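Local coordinates for protein vaginolysin (Gardnerella vaginalis, PDB 5IMY) that probably binds cholesterol in host cell membranes and, as a secreted toxin of the cholesterol-dependent cytolysin family, lyses the cell by forming pores, at residues S24-N27 with Y28-L32; S83-D86 with D87-P91; T276-Q279 with A280-A284. All coordinates share one frame; numbering follows the deposited sequence.

Contact 1: residues S24-N27 with Y28-L32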
loop_
_atom_site.group_PDB
_atom_site.type_symbol
_atom_site.label_atom_id
_atom_site.label_comp_id
_atom_site.label_asym_id
_atom_site.label_seq_id
_atom_site.Cartn_x
_atom_site.Cartn_y
_atom_site.Cartn_z
ATOM N N SER A 24 -53.837 -25.641 22.856
ATOM C CA SER A 24 -52.705 -25.663 23.777
ATOM C C SER A 24 -51.385 -25.838 23.036
ATOM O O SER A 24 -50.395 -25.170 23.354
ATOM C CB SER A 24 -52.892 -26.775 24.810
ATOM O OG SER A 24 -53.302 -26.242 26.057
ATOM N N LEU A 25 -51.346 -26.735 22.049
ATOM C CA LEU A 25 -50.130 -26.907 21.264
ATOM C C LEU A 25 -49.795 -25.635 20.498
ATOM O O LEU A 25 -48.620 -25.286 20.340
ATOM C CB LEU A 25 -50.288 -28.084 20.303
ATOM C CG LEU A 25 -49.077 -28.411 19.427
ATOM C CD1 LEU A 25 -48.052 -29.215 20.199
ATOM C CD2 LEU A 25 -49.513 -29.152 18.182
ATOM N N ASN A 26 -50.819 -24.925 20.020
ATOM C CA ASN A 26 -50.589 -23.688 19.282
ATOM C C ASN A 26 -49.961 -22.620 20.170
ATOM O O ASN A 26 -49.111 -21.846 19.716
ATOM C CB ASN A 26 -51.902 -23.180 18.687
ATOM C CG ASN A 26 -52.104 -23.622 17.252
ATOM O OD1 ASN A 26 -51.146 -23.918 16.539
ATOM N ND2 ASN A 26 -53.358 -23.659 16.815
ATOM N N ASN A 27 -50.370 -22.556 21.438
ATOM C CA ASN A 27 -49.808 -21.554 22.339
ATOM C C ASN A 27 -48.366 -21.885 22.698
ATOM O O ASN A 27 -47.536 -20.982 22.854
ATOM C CB ASN A 27 -50.661 -21.442 23.603
ATOM C CG ASN A 27 -51.949 -20.677 23.370
ATOM O OD1 ASN A 27 -52.046 -19.863 22.453
ATOM N ND2 ASN A 27 -52.945 -20.931 24.210
ATOM N N TYR A 28 -48.044 -23.174 22.833
ATOM C CA TYR A 28 -46.677 -23.555 23.172
ATOM C C TYR A 28 -45.712 -23.218 22.041
ATOM O O TYR A 28 -44.617 -22.700 22.288
ATOM C CB TYR A 28 -46.615 -25.045 23.504
ATOM C CG TYR A 28 -45.215 -25.551 23.757
ATOM C CD1 TYR A 28 -44.523 -25.191 24.904
ATOM C CD2 TYR A 28 -44.584 -26.390 22.848
ATOM C CE1 TYR A 28 -43.241 -25.648 25.140
ATOM C CE2 TYR A 28 -43.303 -26.856 23.074
ATOM C CZ TYR A 28 -42.635 -26.480 24.223
ATOM O OH TYR A 28 -41.360 -26.939 24.458
ATOM N N LEU A 29 -46.099 -23.498 20.795
ATOM C CA LEU A 29 -45.217 -23.211 19.670
ATOM C C LEU A 29 -45.130 -21.717 19.389
ATOM O O LEU A 29 -44.084 -21.233 18.944
ATOM C CB LEU A 29 -45.696 -23.957 18.424
ATOM C CG LEU A 29 -45.827 -25.478 18.554
ATOM C CD1 LEU A 29 -46.245 -26.087 17.224
ATOM C CD2 LEU A 29 -44.534 -26.110 19.051
ATOM N N TRP A 30 -46.210 -20.973 19.641
ATOM C CA TRP A 30 -46.186 -19.530 19.421
ATOM C C TRP A 30 -45.380 -18.809 20.492
ATOM O O TRP A 30 -44.740 -17.792 20.201
ATOM C CB TRP A 30 -47.611 -18.979 19.392
ATOM C CG TRP A 30 -48.326 -19.141 18.083
ATOM C CD1 TRP A 30 -47.769 -19.153 16.836
ATOM C CD2 TRP A 30 -49.734 -19.314 17.895
ATOM N NE1 TRP A 30 -48.745 -19.317 15.885
ATOM C CE2 TRP A 30 -49.961 -19.422 16.509
ATOM C CE3 TRP A 30 -50.827 -19.386 18.765
ATOM C CZ2 TRP A 30 -51.234 -19.599 15.972
ATOM C CZ3 TRP A 30 -52.090 -19.560 18.230
ATOM C CH2 TRP A 30 -52.283 -19.667 16.847
ATOM N N ASP A 31 -45.396 -19.309 21.725
ATOM C CA ASP A 31 -44.769 -18.631 22.850
ATOM C C ASP A 31 -43.324 -19.059 23.075
ATOM O O ASP A 31 -42.736 -18.688 24.097
ATOM C CB ASP A 31 -45.585 -18.868 24.123
ATOM C CG ASP A 31 -47.003 -18.343 24.012
ATOM O OD1 ASP A 31 -47.290 -17.598 23.050
ATOM O OD2 ASP A 31 -47.829 -18.671 24.890
ATOM N N LEU A 32 -42.741 -19.828 22.159
ATOM C CA LEU A 32 -41.314 -20.106 22.232
ATOM C C LEU A 32 -40.530 -18.807 22.096
ATOM O O LEU A 32 -40.830 -17.967 21.244
ATOM C CB LEU A 32 -40.899 -21.085 21.133
ATOM C CG LEU A 32 -41.463 -22.505 21.208
ATOM C CD1 LEU A 32 -41.251 -23.213 19.881
ATOM C CD2 LEU A 32 -40.823 -23.292 22.342
#
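The six-membered ring of W30 carries the side chain of N26 on one face and meets the amide oxygen of N27 at its rim. N26 CB sits over that face, 3.7 Å from W30 CZ3, and makes a CH-pi contact. Behind CB the N26 amide lies almost flat on the indole, the two planes 18° apart. N27 OD1 comes to the ring edge in the plane, 3.9 Å from W30 CE3. The Y28 ring has L32 CD2 over one face, offset toward the rim. CG of W30 stands beside the backbone N (chi1 -81°), which swings the indole back over the preceding turn. An asparagine suits position 26: its flat amide can stack on the indole while OD1 and ND2 bond to A230 N and S228 OG.

On another side of the helix L25 CG rests 4.3 Å from L29 CD1. Beneath the side chains the backbone is regular, from Y28 N to S24 O at 3.1 Å through D31 N to N27 O at 2.9 Å, and D31 then leaves helical torsions.

Helix 22-30 lies on helix 240-243, whose L242 meets both leucines, while Y28 reaches V247 O with its hydroxyl and P229 packs against W30.

Contact 2: residues S83-D86 with D87-P91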
loop_
_atom_site.group_PDB
_atom_site.type_symbol
_atom_site.label_atom_id
_atom_site.label_comp_id
_atom_site.label_asym_id
_atom_site.label_seq_id
_atom_site.Cartn_x
_atom_site.Cartn_y
_atom_site.Cartn_z
ATOM N N SER A 83 -25.311 -36.586 -0.136
ATOM C CA SER A 83 -25.587 -38.003 0.068
ATOM C C SER A 83 -25.811 -38.316 1.541
ATOM O O SER A 83 -26.591 -39.215 1.876
ATOM C CB SER A 83 -24.433 -38.842 -0.480
ATOM O OG SER A 83 -24.641 -40.222 -0.234
ATOM N N ALA A 84 -25.147 -37.580 2.434
ATOM C CA ALA A 84 -25.206 -37.881 3.858
ATOM C C ALA A 84 -26.526 -37.458 4.489
ATOM O O ALA A 84 -26.998 -38.122 5.420
ATOM C CB ALA A 84 -24.046 -37.199 4.586
ATOM N N ASN A 85 -27.135 -36.370 4.015
ATOM C CA ASN A 85 -28.356 -35.856 4.616
ATOM C C ASN A 85 -29.595 -36.053 3.753
ATOM O O ASN A 85 -30.699 -35.738 4.211
ATOM C CB ASN A 85 -28.201 -34.359 4.945
ATOM C CG ASN A 85 -28.057 -33.487 3.707
ATOM O OD1 ASN A 85 -28.605 -33.784 2.646
ATOM N ND2 ASN A 85 -27.312 -32.397 3.844
ATOM N N ASP A 86 -29.449 -36.570 2.530
ATOM C CA ASP A 86 -30.610 -36.781 1.672
ATOM C C ASP A 86 -31.669 -37.629 2.363
ATOM O O ASP A 86 -32.860 -37.503 2.058
ATOM C CB ASP A 86 -30.176 -37.441 0.359
ATOM C CG ASP A 86 -31.277 -37.451 -0.682
ATOM O OD1 ASP A 86 -32.059 -36.479 -0.735
ATOM O OD2 ASP A 86 -31.361 -38.431 -1.454
ATOM N N ASP A 87 -31.258 -38.492 3.296
ATOM C CA ASP A 87 -32.212 -39.336 4.010
ATOM C C ASP A 87 -33.235 -38.511 4.780
ATOM O O ASP A 87 -34.396 -38.919 4.897
ATOM C CB ASP A 87 -31.472 -40.265 4.974
ATOM C CG ASP A 87 -30.960 -41.522 4.300
ATOM O OD1 ASP A 87 -31.682 -42.079 3.447
ATOM O OD2 ASP A 87 -29.835 -41.955 4.628
ATOM N N ARG A 88 -32.830 -37.359 5.310
ATOM C CA ARG A 88 -33.667 -36.582 6.214
ATOM C C ARG A 88 -34.089 -35.242 5.630
ATOM O O ARG A 88 -34.625 -34.402 6.361
ATOM C CB ARG A 88 -32.934 -36.355 7.536
ATOM C CG ARG A 88 -32.414 -37.634 8.168
ATOM C CD ARG A 88 -30.903 -37.640 8.336
ATOM N NE ARG A 88 -30.539 -37.948 9.714
ATOM C CZ ARG A 88 -29.394 -38.509 10.087
ATOM N NH1 ARG A 88 -28.480 -38.848 9.185
ATOM N NH2 ARG A 88 -29.167 -38.741 11.373
ATOM N N VAL A 89 -33.862 -35.017 4.342
ATOM C CA VAL A 89 -34.209 -33.760 3.692
ATOM C C VAL A 89 -35.329 -34.050 2.707
ATOM O O VAL A 89 -35.113 -34.693 1.672
ATOM C CB VAL A 89 -33.001 -33.122 2.993
ATOM C CG1 VAL A 89 -33.424 -31.874 2.224
ATOM C CG2 VAL A 89 -31.935 -32.777 4.015
ATOM N N TYR A 90 -36.529 -33.581 3.029
ATOM C CA TYR A 90 -37.650 -33.658 2.112
ATOM C C TYR A 90 -38.610 -32.531 2.439
ATOM O O TYR A 90 -38.653 -32.071 3.586
ATOM C CB TYR A 90 -38.371 -35.013 2.194
ATOM C CG TYR A 90 -38.721 -35.476 3.594
ATOM C CD1 TYR A 90 -39.959 -35.197 4.154
ATOM C CD2 TYR A 90 -37.814 -36.214 4.346
ATOM C CE1 TYR A 90 -40.282 -35.629 5.430
ATOM C CE2 TYR A 90 -38.126 -36.650 5.617
ATOM C CZ TYR A 90 -39.358 -36.356 6.155
ATOM O OH TYR A 90 -39.665 -36.793 7.423
ATOM N N PRO A 91 -39.372 -32.045 1.456
ATOM C CA PRO A 91 -40.409 -31.052 1.760
ATOM C C PRO A 91 -41.329 -31.531 2.872
ATOM O O PRO A 91 -41.925 -32.606 2.762
ATOM C CB PRO A 91 -41.157 -30.904 0.428
ATOM C CG PRO A 91 -40.170 -31.319 -0.612
ATOM C CD PRO A 91 -39.309 -32.367 0.020
#
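N85 and R88 close a tight turn whose corners, D86 and D87, carry the chain round. The backbone carbonyl of N85 accepts the N-H of R88, with N85 O and R88 N 2.9 Å apart and the N-H pointing at the oxygen at 153°. The donor stands above the carbonyl plane, 48° out of it. Both corner residues have torsions near those of a type III beta turn.

The D86 side chain leaves the backbone away from the following residues, and its OD1 forms a salt bridge with K139 NZ at the start of helix 139-158. An acid suits this corner because the same lysine also donates to V89 O, binding both limbs of the turn to that helix. D87, the second corner, is exposed, a natural place for a charged side chain; its CG stands beside its own backbone N.

The N85 amide is gripped at both polar atoms: OD1 accepts the backbone N-H of T82, three residues earlier, and ND2 donates to N104 O in a separate loop. CG lies between the backbone N and the carbonyl carbon (chi1 66°), folding the amide back toward residues earlier in the chain. An asparagine is well chosen here, offering a donor and an acceptor on one short stem.

V89 is its apolar partner. Methyl CG2 lies closest to the carbonyl oxygen N85 O, at 3.2 Å, and next to N85 OD1, at 3.7 Å, the two side chains running oblique to each other. The branched valine suits the spot because one methyl covers the asparagine while the residue packs on Y350 of strand 347-354.

The neighbouring carboxylates keep apart, D86 OD2 and D87 OD1 being 6.1 Å from each other. The bridge to K139 would probably favour the ionised form of D86 despite the like charge of D87 nearby.

Contact 3: residues T276-Q279 with A280-A284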
loop_
_atom_site.group_PDB
_atom_site.type_symbol
_atom_site.label_atom_id
_atom_site.label_comp_id
_atom_site.label_asym_id
_atom_site.label_seq_id
_atom_site.Cartn_x
_atom_site.Cartn_y
_atom_site.Cartn_z
ATOM N N THR A 276 -2.694 -10.051 -10.073
ATOM C CA THR A 276 -3.989 -9.601 -9.587
ATOM C C THR A 276 -4.962 -9.709 -10.761
ATOM O O THR A 276 -4.635 -10.244 -11.822
ATOM C CB THR A 276 -3.894 -8.189 -9.012
ATOM O OG1 THR A 276 -5.175 -7.791 -8.508
ATOM C CG2 THR A 276 -3.433 -7.192 -10.069
ATOM N N ASP A 277 -6.184 -9.215 -10.588
ATOM C CA ASP A 277 -7.237 -9.332 -11.593
ATOM C C ASP A 277 -7.668 -10.777 -11.816
ATOM O O ASP A 277 -8.582 -11.017 -12.616
ATOM C CB ASP A 277 -6.825 -8.737 -12.951
ATOM C CG ASP A 277 -6.701 -7.228 -12.917
ATOM O OD1 ASP A 277 -5.623 -6.725 -12.534
ATOM O OD2 ASP A 277 -7.678 -6.543 -13.282
ATOM N N PHE A 278 -7.044 -11.750 -11.145
ATOM C CA PHE A 278 -7.422 -13.146 -11.332
ATOM C C PHE A 278 -8.871 -13.379 -10.924
ATOM O O PHE A 278 -9.646 -13.995 -11.665
ATOM C CB PHE A 278 -6.484 -14.049 -10.530
ATOM C CG PHE A 278 -6.843 -15.506 -10.598
ATOM C CD1 PHE A 278 -6.823 -16.179 -11.807
ATOM C CD2 PHE A 278 -7.193 -16.203 -9.454
ATOM C CE1 PHE A 278 -7.153 -17.517 -11.877
ATOM C CE2 PHE A 278 -7.522 -17.543 -9.517
ATOM C CZ PHE A 278 -7.501 -18.202 -10.729
ATOM N N GLN A 279 -9.257 -12.887 -9.744
ATOM C CA GLN A 279 -10.634 -13.054 -9.289
ATOM C C GLN A 279 -11.617 -12.410 -10.258
ATOM O O GLN A 279 -12.672 -12.982 -10.554
ATOM C CB GLN A 279 -10.803 -12.466 -7.889
ATOM C CG GLN A 279 -10.172 -13.299 -6.786
ATOM C CD GLN A 279 -10.807 -13.053 -5.428
ATOM O OE1 GLN A 279 -10.850 -13.948 -4.585
ATOM N NE2 GLN A 279 -11.300 -11.838 -5.208
ATOM N N ALA A 280 -11.292 -11.218 -10.760
ATOM C CA ALA A 280 -12.181 -10.556 -11.708
ATOM C C ALA A 280 -12.229 -11.297 -13.038
ATOM O O ALA A 280 -13.268 -11.297 -13.708
ATOM C CB ALA A 280 -11.738 -9.110 -11.923
ATOM N N ALA A 281 -11.127 -11.935 -13.434
ATOM C CA ALA A 281 -11.110 -12.676 -14.691
ATOM C C ALA A 281 -11.994 -13.914 -14.608
ATOM O O ALA A 281 -12.797 -14.178 -15.508
ATOM C CB ALA A 281 -9.676 -13.060 -15.056
ATOM N N VAL A 282 -11.856 -14.692 -13.532
ATOM C CA VAL A 282 -12.681 -15.885 -13.366
ATOM C C VAL A 282 -14.148 -15.498 -13.239
ATOM O O VAL A 282 -15.024 -16.088 -13.883
ATOM C CB VAL A 282 -12.199 -16.701 -12.150
ATOM C CG1 VAL A 282 -13.269 -17.695 -11.686
ATOM C CG2 VAL A 282 -10.912 -17.433 -12.496
ATOM N N GLU A 283 -14.438 -14.499 -12.403
ATOM C CA GLU A 283 -15.820 -14.070 -12.221
ATOM C C GLU A 283 -16.403 -13.537 -13.526
ATOM O O GLU A 283 -17.589 -13.740 -13.813
ATOM C CB GLU A 283 -15.894 -13.008 -11.122
ATOM C CG GLU A 283 -17.312 -12.674 -10.675
ATOM C CD GLU A 283 -17.727 -13.393 -9.402
ATOM O OE1 GLU A 283 -16.978 -14.275 -8.932
ATOM O OE2 GLU A 283 -18.812 -13.072 -8.869
ATOM N N ALA A 284 -15.584 -12.855 -14.329
ATOM C CA ALA A 284 -16.066 -12.330 -15.604
ATOM C C ALA A 284 -16.404 -13.457 -16.571
ATOM O O ALA A 284 -17.408 -13.384 -17.290
ATOM C CB ALA A 284 -15.023 -11.395 -16.213
#
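F278 and V282, one helical turn apart, lie side by side, and the first is also the acceptor for the second: V282 N donates to F278 O at 3.0 Å, almost straight (171°). Above this bond the methyl CG2 of V282 sits over one face of the phenyl ring, 3.8 Å from F278 CE1, a CH-pi contact in which both groups are apolar. CG of F278, anti to its own amide nitrogen (chi1 177°), carries the ring outward and leaning toward V282, where T271 and I300 also cover it.

The bonds on either side continue the helical pattern: A281 N reaches D277 O at 2.8 Å, E283 N reaches Q279 O at 3.0 Å and A284 N reaches A280 O at 2.9 Å. D277 holds the N-cap position with a positive phi of 66°, yet its carboxylate makes no capping bond.

Helix 278-286 probably belongs to the second of the helical clusters that, in this family, refold into membrane-spanning beta-hairpins when the pore forms. It packs against strands 263-271 and 208-223 of the large antiparallel sheet.

The small A280 and A281 allow close approach: A280 lies against the backbone of another protein chain, and A281 against F297 and L301. Buried E283 is more loosely satisfied, OE2 by a weak hydrogen bond with Y169 OH and a long, weak ion pair with K287, OE1 by a weak bond with S171 OG.

In the fold
The three contacts follow one another along the chain without touching. Contacts 1 and 2 are nearest, their centres 28 Å apart and their closest atoms about 16 Å apart; contact 3 lies 35 Å from contact 2 and 51 Å from contact 1, centre to centre. The large antiparallel sheet relates them. Strand 208-223 meets contact 3 at Q208 and Q210 and contact 2 at V221 and V223, and the loop after it supplies S228 and A230 to contact 1. Strand 347-354 likewise supports contact 2, and K356 just beyond it binds L32 of contact 1. Contact 3 is buried near the middle of the molecule, whereas contact 1 is the most peripheral.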